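Local coordinates for fatty acid amide hydrolase (Candida albicans, PDB 6KVR), which probably hydrolyses monocarboxylic acid amides to the carboxylate and ammonium, at residues L9-L14 with N422-E427; Y46-P51 with A114-N119; V334-I339 with G559-D564. One frame throughout, in Å; residues are numbered along the deposited sequence.

Contact 1: residues L9-L14 with N422-E427; sequences LNKDPL and NLNYGE
Asn424 OD1 is gripped by two consecutive backbone amides: Lys11 N stands 2.8 Å from it and Asp12 N 2.9 Å. The two do not approach alike. The Lys11 donor lies in the carbonyl plane with a C=O...N angle of 159°, whereas the Asp12 donor sits well above that plane, its C=O...N angle narrowed to 127°. Between them they fix the amide's rotation, and asparagine suits the place because its other end also binds: ND2 donates back to Lys420 O, one helical turn earlier. With chi1 at -80°, CG lies beside the backbone N of Asn424, a rotation that points the amide at the backbone of Leu9 to Asp12. Leu9 crosses this side chain at about a right angle and lays CD2 3.8 Å from Asn424 ND2, bringing a methyl against the amide nitrogen.

Asp12 splits its carboxylate: OD2 accepts from Leu14 N at 2.9 Å in an Asx turn, on the anti side of the carboxylate, and OD1 accepts from Tyr17 and Asn401. Leu14, whose N closes the Asx turn, packs CD2 3.7 Å from Leu423 CD1. Lys11 is exposed, and its methylenes run beside the backbone carbonyl of Gly426, CE being 3.7 Å from Gly426 O, while a water lies 3.2 Å from Lys11 NZ and 2.7 Å from Gly426 O.

Residues 9-14 thus pack, ahead of helix 20-40, against the C-terminal part of helix 417-423 and the residues after it. Asn401, which lies between helices 385-397 and 402-409, donates to both Asp12 OD1 and Leu423 O, tying this N-terminal loop to the helical region around it.

Contact 2: residues Y46-P51 with A114-N119; sequences YTIELP and AHQFTN
The Phe117 ring carries Leu50 CD2 over one face, a CH-pi contact in which the methyl lies 3.9 Å from the ring centroid and 24° off its normal, displaced toward CZ and CE1. Pro51 CD approaches the same ring obliquely and more distantly. Phe117 also touches Ala64 and Tyr67 of helix 64-70, so the ring is shared by the loop and a second helix. The other flat group, the Gln116 amide, is turned to the backbone of Ile48. NE2 donates to Ile48 O at 2.6 Å, nearly straight at 163° and close to the amide's own plane. OE1 takes a weak bond from Ile48 N at 3.1 Å. One glutamine therefore meets both the N-H and the C=O of a single residue, a pairing that a primary amide suits, since it carries donor and acceptor side by side. A chain extended beyond CG carries it there. Thr47 OG1 stands above the plane of this amide, 3.2 Å from Gln116 CD, and Leu50 CG covers the NE2 end at 3.8 Å. An irregular loop thus lies along the last turn of helix 100-118.

The chemistry is divided: the polar pairing is consistent with fixing the position of Ile48 against the helix, while the neighbouring leucine and proline pack on phenylalanine by apolar and CH-pi contact, less strictly directional than the hydrogen bonds.

Contact 3: residues V334-I339 with G559-D564; sequences VSTPKI and GKAIVD
Ala561 CB is overlapped by the loop 334-339, which bends across it: Thr336 CG2 and Ile339 CD1 each come to 3.9 Å from it, and Pro337 O to 3.5 Å. The contact belongs to the periphery of the amidase fold, a mixed beta sheet covered by helices; here the loop leading to strand 343-346 is laid over helix 552-565 near the C-terminus. No hydrogen bond crosses between the segments, so the fit is one of shape. Alanine suits this helix position because its single methyl lets the loop backbone come close, the CA atoms of Thr336 and Ala561 being 6.4 Å apart.

With chi1 at -61° and chi2 at -69° the CG1 branch of Ile339 folds round, bringing CD1 to the helix, where it also lies 4.1 Å from Ile562 CG1. Ile562 and Ile339 both touch Leu370 of helix 357-372, so three branched aliphatic side chains form a small apolar cluster joining the loop to two helices. Pro337, an imino acid that keeps its stretch of loop stiff, rests on Ala557 one turn back along helix 552-565.

At the outer edge the character changes. Lys560 extends from its backbone with CG anti to N, then bends at chi3 and chi4 so that its ammonium pairs with Asp304 in a salt bridge. Thr336 crosses the aliphatic part of that lysine at about a right angle, setting OG1 3.5 Å from both Lys560 CD and Lys560 CE.

How the contacts relate
The three contacts are separate places where a loop packs on a helix, contacts 2 and 3 at the surface and contact 1 partly buried, none touching another. Contact 1 and contact 2 have centres 38 Å apart, with about 18 Å between their nearest atoms, and along the chain contact 2 is nested inside the loop closed by contact 1. Contact 3 follows contact 2 in series, its centre 37 Å away, and alternates with contact 1; those two lie on opposite sides of the chain's centre, 43 Å apart. Only contact 1 lies in the neighbourhood of a predicted site, and even there the side chains of Leu423 and Leu207, a likely substrate-binding residue, are about 11 Å apart.

Contact 1: residues L9-L14 with N422-E427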
loop_
_atom_site.group_PDB
_atom_site.type_symbol
_atom_site.label_atom_id
_atom_site.label_comp_id
_atom_site.label_asym_id
_atom_site.label_seq_id
_atom_site.Cartn_x
_atom_site.Cartn_y
_atom_site.Cartn_z
ATOM N N LEU A 9 12.893 3.858 -31.246
ATOM C CA LEU A 9 14.067 3.886 -30.366
ATOM C C LEU A 9 14.698 5.270 -30.289
ATOM O O LEU A 9 15.898 5.434 -30.500
ATOM C CB LEU A 9 15.085 2.851 -30.830
ATOM C CG LEU A 9 14.532 1.450 -31.128
ATOM C CD1 LEU A 9 15.643 0.525 -31.593
ATOM C CD2 LEU A 9 13.817 0.873 -29.917
ATOM N N ASN A 10 13.906 6.285 -29.948
ATOM C CA ASN A 10 14.386 7.662 -29.954
ATOM C C ASN A 10 14.311 8.307 -28.574
ATOM O O ASN A 10 14.315 9.534 -28.469
ATOM C CB ASN A 10 13.592 8.491 -30.963
ATOM C CG ASN A 10 12.160 8.740 -30.504
ATOM O OD1 ASN A 10 11.501 7.841 -29.956
ATOM N ND2 ASN A 10 11.669 9.958 -30.723
ATOM N N LYS A 11 14.229 7.508 -27.513
ATOM C CA LYS A 11 14.131 8.043 -26.164
ATOM C C LYS A 11 15.352 7.729 -25.312
ATOM O O LYS A 11 15.609 8.449 -24.343
ATOM C CB LYS A 11 12.869 7.503 -25.461
ATOM C CG LYS A 11 11.550 7.801 -26.190
ATOM C CD LYS A 11 11.312 9.307 -26.318
ATOM C CE LYS A 11 9.839 9.639 -26.525
ATOM N NZ LYS A 11 9.155 8.559 -27.303
ATOM N N ASP A 12 16.096 6.677 -25.643
ATOM C CA ASP A 12 17.321 6.320 -24.930
ATOM C C ASP A 12 18.345 6.011 -26.014
ATOM O O ASP A 12 18.112 5.107 -26.845
ATOM C CB ASP A 12 17.084 5.131 -23.987
ATOM C CG ASP A 12 18.313 4.778 -23.121
ATOM O OD1 ASP A 12 18.112 4.294 -21.967
ATOM O OD2 ASP A 12 19.469 4.978 -23.576
ATOM N N PRO A 13 19.468 6.729 -26.072
ATOM C CA PRO A 13 20.437 6.476 -27.149
ATOM C C PRO A 13 21.131 5.130 -27.035
ATOM O O PRO A 13 21.651 4.636 -28.045
ATOM C CB PRO A 13 21.427 7.645 -27.021
ATOM C CG PRO A 13 21.301 8.120 -25.597
ATOM C CD PRO A 13 19.870 7.849 -25.197
ATOM N N LEU A 14 21.145 4.514 -25.849
ATOM C CA LEU A 14 21.665 3.155 -25.676
ATOM C C LEU A 14 23.169 3.071 -25.972
ATOM O O LEU A 14 23.658 2.077 -26.510
ATOM C CB LEU A 14 20.895 2.156 -26.545
ATOM C CG LEU A 14 19.369 2.046 -26.421
ATOM C CD1 LEU A 14 18.858 1.149 -27.525
ATOM C CD2 LEU A 14 18.945 1.504 -25.053
ATOM N N ASN A 422 12.097 -1.975 -24.642
ATOM C CA ASN A 422 11.522 -1.498 -23.381
ATOM C C ASN A 422 12.339 -0.372 -22.760
ATOM O O ASN A 422 11.787 0.426 -21.994
ATOM C CB ASN A 422 11.349 -2.654 -22.374
ATOM C CG ASN A 422 12.634 -3.012 -21.652
ATOM O OD1 ASN A 422 13.097 -2.295 -20.748
ATOM N ND2 ASN A 422 13.216 -4.132 -22.036
ATOM N N LEU A 423 13.632 -0.274 -23.086
ATOM C CA LEU A 423 14.410 0.878 -22.640
ATOM C C LEU A 423 13.935 2.169 -23.290
ATOM O O LEU A 423 14.228 3.249 -22.768
ATOM C CB LEU A 423 15.898 0.650 -22.919
ATOM C CG LEU A 423 16.490 -0.443 -22.016
ATOM C CD1 LEU A 423 17.939 -0.775 -22.384
ATOM C CD2 LEU A 423 16.362 -0.044 -20.537
ATOM N N ASN A 424 13.173 2.093 -24.385
ATOM C CA ASN A 424 12.636 3.291 -25.028
ATOM C C ASN A 424 11.147 3.518 -24.738
ATOM O O ASN A 424 10.521 4.361 -25.395
ATOM C CB ASN A 424 12.881 3.215 -26.539
ATOM C CG ASN A 424 14.305 3.612 -26.907
ATOM O OD1 ASN A 424 14.573 4.785 -27.210
ATOM N ND2 ASN A 424 15.231 2.647 -26.845
ATOM N N TYR A 425 10.599 2.843 -23.717
ATOM C CA TYR A 425 9.149 2.802 -23.491
ATOM C C TYR A 425 8.519 4.168 -23.228
ATOM O O TYR A 425 7.484 4.508 -23.825
ATOM C CB TYR A 425 8.831 1.881 -22.325
ATOM C CG TYR A 425 8.226 0.617 -22.821
ATOM C CD1 TYR A 425 7.654 0.573 -24.084
ATOM C CD2 TYR A 425 8.235 -0.536 -22.048
ATOM C CE1 TYR A 425 7.090 -0.584 -24.571
ATOM C CE2 TYR A 425 7.685 -1.707 -22.531
ATOM C CZ TYR A 425 7.119 -1.725 -23.799
ATOM O OH TYR A 425 6.553 -2.886 -24.285
ATOM N N GLY A 426 9.027 4.915 -22.269
ATOM C CA GLY A 426 8.228 6.084 -21.891
ATOM C C GLY A 426 8.899 7.329 -22.440
ATOM O O GLY A 426 8.828 7.611 -23.642
ATOM N N GLU A 427 9.608 8.052 -21.578
ATOM C CA GLU A 427 10.592 9.023 -22.028
ATOM C C GLU A 427 12.014 8.469 -21.924
ATOM O O GLU A 427 12.975 9.240 -21.830
ATOM C CB GLU A 427 10.441 10.334 -21.249
ATOM C CG GLU A 427 9.035 10.966 -21.375
ATOM C CD GLU A 427 8.946 12.376 -20.789
ATOM O OE1 GLU A 427 9.680 13.269 -21.256
ATOM O OE2 GLU A 427 8.122 12.604 -19.871
HETATM O O HOH W 1 7.840 6.122 -25.721
HETATM O O HOH W 2 9.356 5.565 -28.334
#

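Contact 2: residues Y46-P51 with A114-N119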
loop_
_atom_site.group_PDB
_atom_site.type_symbol
_atom_site.label_atom_id
_atom_site.label_comp_id
_atom_site.label_asym_id
_atom_site.label_seq_id
_atom_site.Cartn_x
_atom_site.Cartn_y
_atom_site.Cartn_z
ATOM N N TYR A 46 16.108 -39.512 -18.396
ATOM C CA TYR A 46 14.878 -38.751 -18.585
ATOM C C TYR A 46 14.827 -38.041 -19.932
ATOM O O TYR A 46 13.803 -37.428 -20.258
ATOM C CB TYR A 46 14.702 -37.721 -17.466
ATOM C CG TYR A 46 14.355 -38.315 -16.128
ATOM C CD1 TYR A 46 13.994 -39.657 -16.004
ATOM C CD2 TYR A 46 14.392 -37.534 -14.979
ATOM C CE1 TYR A 46 13.679 -40.202 -14.766
ATOM C CE2 TYR A 46 14.074 -38.068 -13.739
ATOM C CZ TYR A 46 13.714 -39.397 -13.636
ATOM O OH TYR A 46 13.397 -39.915 -12.398
ATOM N N THR A 47 15.903 -38.107 -20.709
ATOM C CA THR A 47 15.986 -37.436 -21.991
ATOM C C THR A 47 15.542 -38.396 -23.097
ATOM O O THR A 47 15.234 -39.568 -22.862
ATOM C CB THR A 47 17.409 -36.905 -22.218
ATOM O OG1 THR A 47 17.364 -35.777 -23.101
ATOM C CG2 THR A 47 18.323 -37.974 -22.832
ATOM N N ILE A 48 15.526 -37.886 -24.325
ATOM C CA ILE A 48 14.990 -38.612 -25.468
ATOM C C ILE A 48 15.721 -38.155 -26.724
ATOM O O ILE A 48 16.360 -37.100 -26.744
ATOM C CB ILE A 48 13.451 -38.407 -25.527
ATOM C CG1 ILE A 48 12.756 -39.494 -24.699
ATOM C CG2 ILE A 48 12.901 -38.217 -26.954
ATOM C CD1 ILE A 48 11.286 -39.392 -24.697
ATOM N N GLU A 49 15.692 -38.999 -27.756
ATOM C CA GLU A 49 16.196 -38.635 -29.076
ATOM C C GLU A 49 15.089 -37.894 -29.820
ATOM O O GLU A 49 14.008 -38.454 -30.058
ATOM C CB GLU A 49 16.642 -39.878 -29.845
ATOM C CG GLU A 49 18.122 -40.190 -29.676
ATOM C CD GLU A 49 18.482 -41.660 -29.917
ATOM O OE1 GLU A 49 17.953 -42.290 -30.869
ATOM O OE2 GLU A 49 19.301 -42.183 -29.129
ATOM N N LEU A 50 15.351 -36.633 -30.167
ATOM C CA LEU A 50 14.323 -35.793 -30.766
ATOM C C LEU A 50 13.920 -36.324 -32.147
ATOM O O LEU A 50 14.737 -36.914 -32.863
ATOM C CB LEU A 50 14.819 -34.354 -30.872
ATOM C CG LEU A 50 14.947 -33.615 -29.531
ATOM C CD1 LEU A 50 15.527 -32.210 -29.711
ATOM C CD2 LEU A 50 13.593 -33.556 -28.837
ATOM N N PRO A 51 12.654 -36.149 -32.534
ATOM C CA PRO A 51 12.224 -36.642 -33.852
ATOM C C PRO A 51 12.936 -35.964 -35.012
ATOM O O PRO A 51 13.153 -36.600 -36.048
ATOM C CB PRO A 51 10.713 -36.361 -33.858
ATOM C CG PRO A 51 10.488 -35.348 -32.769
ATOM C CD PRO A 51 11.526 -35.646 -31.731
ATOM N N ALA A 114 10.170 -31.349 -20.826
ATOM C CA ALA A 114 9.802 -29.953 -21.082
ATOM C C ALA A 114 11.014 -29.113 -21.498
ATOM O O ALA A 114 10.970 -28.392 -22.506
ATOM C CB ALA A 114 9.131 -29.352 -19.844
ATOM N N HIS A 115 12.116 -29.214 -20.743
ATOM C CA HIS A 115 13.325 -28.464 -21.084
ATOM C C HIS A 115 13.886 -28.865 -22.444
ATOM O O HIS A 115 14.335 -28.006 -23.213
ATOM C CB HIS A 115 14.406 -28.655 -20.020
ATOM C CG HIS A 115 15.659 -27.886 -20.311
ATOM N ND1 HIS A 115 15.696 -26.507 -20.331
ATOM C CD2 HIS A 115 16.904 -28.296 -20.641
ATOM C CE1 HIS A 115 16.917 -26.101 -20.626
ATOM N NE2 HIS A 115 17.671 -27.168 -20.827
ATOM N N GLN A 116 13.907 -30.167 -22.743
ATOM C CA GLN A 116 14.485 -30.632 -24.004
ATOM C C GLN A 116 13.746 -30.055 -25.207
ATOM O O GLN A 116 14.359 -29.773 -26.242
ATOM C CB GLN A 116 14.473 -32.164 -24.049
ATOM C CG GLN A 116 15.719 -32.754 -24.663
ATOM C CD GLN A 116 15.527 -34.191 -25.123
ATOM O OE1 GLN A 116 14.700 -34.928 -24.586
ATOM N NE2 GLN A 116 16.283 -34.584 -26.138
ATOM N N PHE A 117 12.443 -29.821 -25.074
ATOM C CA PHE A 117 11.662 -29.252 -26.162
ATOM C C PHE A 117 11.554 -27.728 -26.088
ATOM O O PHE A 117 11.694 -27.060 -27.115
ATOM C CB PHE A 117 10.265 -29.873 -26.173
ATOM C CG PHE A 117 10.224 -31.267 -26.754
ATOM C CD1 PHE A 117 10.081 -31.460 -28.127
ATOM C CD2 PHE A 117 10.330 -32.387 -25.934
ATOM C CE1 PHE A 117 10.035 -32.750 -28.668
ATOM C CE2 PHE A 117 10.286 -33.662 -26.458
ATOM C CZ PHE A 117 10.140 -33.848 -27.830
ATOM N N THR A 118 11.303 -27.150 -24.904
ATOM C CA THR A 118 11.012 -25.724 -24.828
ATOM C C THR A 118 12.177 -24.852 -24.361
ATOM O O THR A 118 12.104 -23.631 -24.542
ATOM C CB THR A 118 9.826 -25.475 -23.898
ATOM O OG1 THR A 118 10.185 -25.878 -22.569
ATOM C CG2 THR A 118 8.594 -26.246 -24.381
ATOM N N ASN A 119 13.228 -25.425 -23.765
ATOM C CA ASN A 119 14.370 -24.659 -23.239
ATOM C C ASN A 119 13.933 -23.759 -22.079
ATOM O O ASN A 119 14.407 -22.632 -21.919
ATOM C CB ASN A 119 15.065 -23.848 -24.341
ATOM C CG ASN A 119 16.452 -23.348 -23.929
ATOM O OD1 ASN A 119 17.245 -24.087 -23.342
ATOM N ND2 ASN A 119 16.749 -22.083 -24.245
#

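Contact 3: residues V334-I339 with G559-D564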
loop_
_atom_site.group_PDB
_atom_site.type_symbol
_atom_site.label_atom_id
_atom_site.label_comp_id
_atom_site.label_asym_id
_atom_site.label_seq_id
_atom_site.Cartn_x
_atom_site.Cartn_y
_atom_site.Cartn_z
ATOM N N VAL A 334 -14.855 -18.467 0.193
ATOM C CA VAL A 334 -15.869 -17.941 -0.709
ATOM C C VAL A 334 -16.443 -19.099 -1.512
ATOM O O VAL A 334 -15.695 -19.966 -1.979
ATOM C CB VAL A 334 -15.267 -16.860 -1.638
ATOM C CG1 VAL A 334 -16.095 -16.697 -2.900
ATOM C CG2 VAL A 334 -15.123 -15.533 -0.892
ATOM N N SER A 335 -17.765 -19.130 -1.666
ATOM C CA SER A 335 -18.388 -20.222 -2.409
ATOM C C SER A 335 -18.328 -19.949 -3.905
ATOM O O SER A 335 -18.285 -18.799 -4.345
ATOM C CB SER A 335 -19.844 -20.428 -1.986
ATOM O OG SER A 335 -20.482 -19.186 -1.719
ATOM N N THR A 336 -18.331 -21.017 -4.683
ATOM C CA THR A 336 -18.353 -20.864 -6.128
ATOM C C THR A 336 -19.718 -20.357 -6.571
ATOM O O THR A 336 -20.735 -20.979 -6.246
ATOM C CB THR A 336 -18.019 -22.185 -6.798
ATOM O OG1 THR A 336 -16.719 -22.604 -6.367
ATOM C CG2 THR A 336 -18.025 -22.035 -8.303
ATOM N N PRO A 337 -19.794 -19.239 -7.284
ATOM C CA PRO A 337 -21.094 -18.673 -7.637
ATOM C C PRO A 337 -21.698 -19.378 -8.842
ATOM O O PRO A 337 -21.022 -20.088 -9.589
ATOM C CB PRO A 337 -20.749 -17.223 -7.973
ATOM C CG PRO A 337 -19.389 -17.358 -8.615
ATOM C CD PRO A 337 -18.683 -18.413 -7.796
ATOM N N LYS A 338 -23.002 -19.171 -9.012
ATOM C CA LYS A 338 -23.695 -19.618 -10.211
ATOM C C LYS A 338 -23.506 -18.580 -11.306
ATOM O O LYS A 338 -23.552 -17.376 -11.043
ATOM C CB LYS A 338 -25.186 -19.819 -9.931
ATOM C CG LYS A 338 -25.497 -20.486 -8.600
ATOM C CD LYS A 338 -26.983 -20.775 -8.455
ATOM C CE LYS A 338 -27.395 -20.809 -6.985
ATOM N NZ LYS A 338 -28.811 -21.250 -6.819
ATOM N N ILE A 339 -23.281 -19.052 -12.536
ATOM C CA ILE A 339 -23.062 -18.140 -13.657
ATOM C C ILE A 339 -24.192 -17.127 -13.752
ATOM O O ILE A 339 -23.967 -15.950 -14.062
ATOM C CB ILE A 339 -22.907 -18.925 -14.973
ATOM C CG1 ILE A 339 -21.703 -19.858 -14.902
ATOM C CG2 ILE A 339 -22.733 -17.955 -16.128
ATOM C CD1 ILE A 339 -20.366 -19.133 -14.893
ATOM N N GLY A 559 -13.742 -17.671 -11.581
ATOM C CA GLY A 559 -12.929 -18.369 -12.560
ATOM C C GLY A 559 -13.216 -19.855 -12.568
ATOM O O GLY A 559 -13.271 -20.483 -13.628
ATOM N N LYS A 560 -13.441 -20.429 -11.387
ATOM C CA LYS A 560 -13.731 -21.854 -11.291
ATOM C C LYS A 560 -15.072 -22.192 -11.939
ATOM O O LYS A 560 -15.184 -23.185 -12.667
ATOM C CB LYS A 560 -13.704 -22.273 -9.825
ATOM C CG LYS A 560 -13.677 -23.768 -9.587
ATOM C CD LYS A 560 -14.027 -24.058 -8.130
ATOM C CE LYS A 560 -13.300 -23.104 -7.161
ATOM N NZ LYS A 560 -11.889 -23.508 -6.844
ATOM N N ALA A 561 -16.094 -21.364 -11.710
ATOM C CA ALA A 561 -17.376 -21.550 -12.385
ATOM C C ALA A 561 -17.233 -21.467 -13.899
ATOM O O ALA A 561 -17.832 -22.270 -14.628
ATOM C CB ALA A 561 -18.377 -20.504 -11.893
ATOM N N ILE A 562 -16.445 -20.500 -14.392
ATOM C CA ILE A 562 -16.367 -20.244 -15.831
ATOM C C ILE A 562 -15.631 -21.372 -16.539
ATOM O O ILE A 562 -16.033 -21.810 -17.624
ATOM C CB ILE A 562 -15.704 -18.878 -16.100
ATOM C CG1 ILE A 562 -16.620 -17.735 -15.660
ATOM C CG2 ILE A 562 -15.352 -18.734 -17.569
ATOM C CD1 ILE A 562 -16.103 -16.354 -16.022
ATOM N N VAL A 563 -14.534 -21.850 -15.949
ATOM C CA VAL A 563 -13.778 -22.946 -16.542
ATOM C C VAL A 563 -14.616 -24.218 -16.566
ATOM O O VAL A 563 -14.487 -25.049 -17.481
ATOM C CB VAL A 563 -12.458 -23.136 -15.769
ATOM C CG1 VAL A 563 -11.858 -24.504 -16.023
ATOM C CG2 VAL A 563 -11.456 -22.025 -16.121
ATOM N N ASP A 564 -15.497 -24.389 -15.577
ATOM C CA ASP A 564 -16.385 -25.546 -15.584
ATOM C C ASP A 564 -17.492 -25.373 -16.616
ATOM O O ASP A 564 -17.800 -26.309 -17.360
ATOM C CB ASP A 564 -16.953 -25.780 -14.186
ATOM C CG ASP A 564 -15.920 -26.378 -13.233
ATOM O OD1 ASP A 564 -14.774 -26.636 -13.679
ATOM O OD2 ASP A 564 -16.241 -26.576 -12.037
#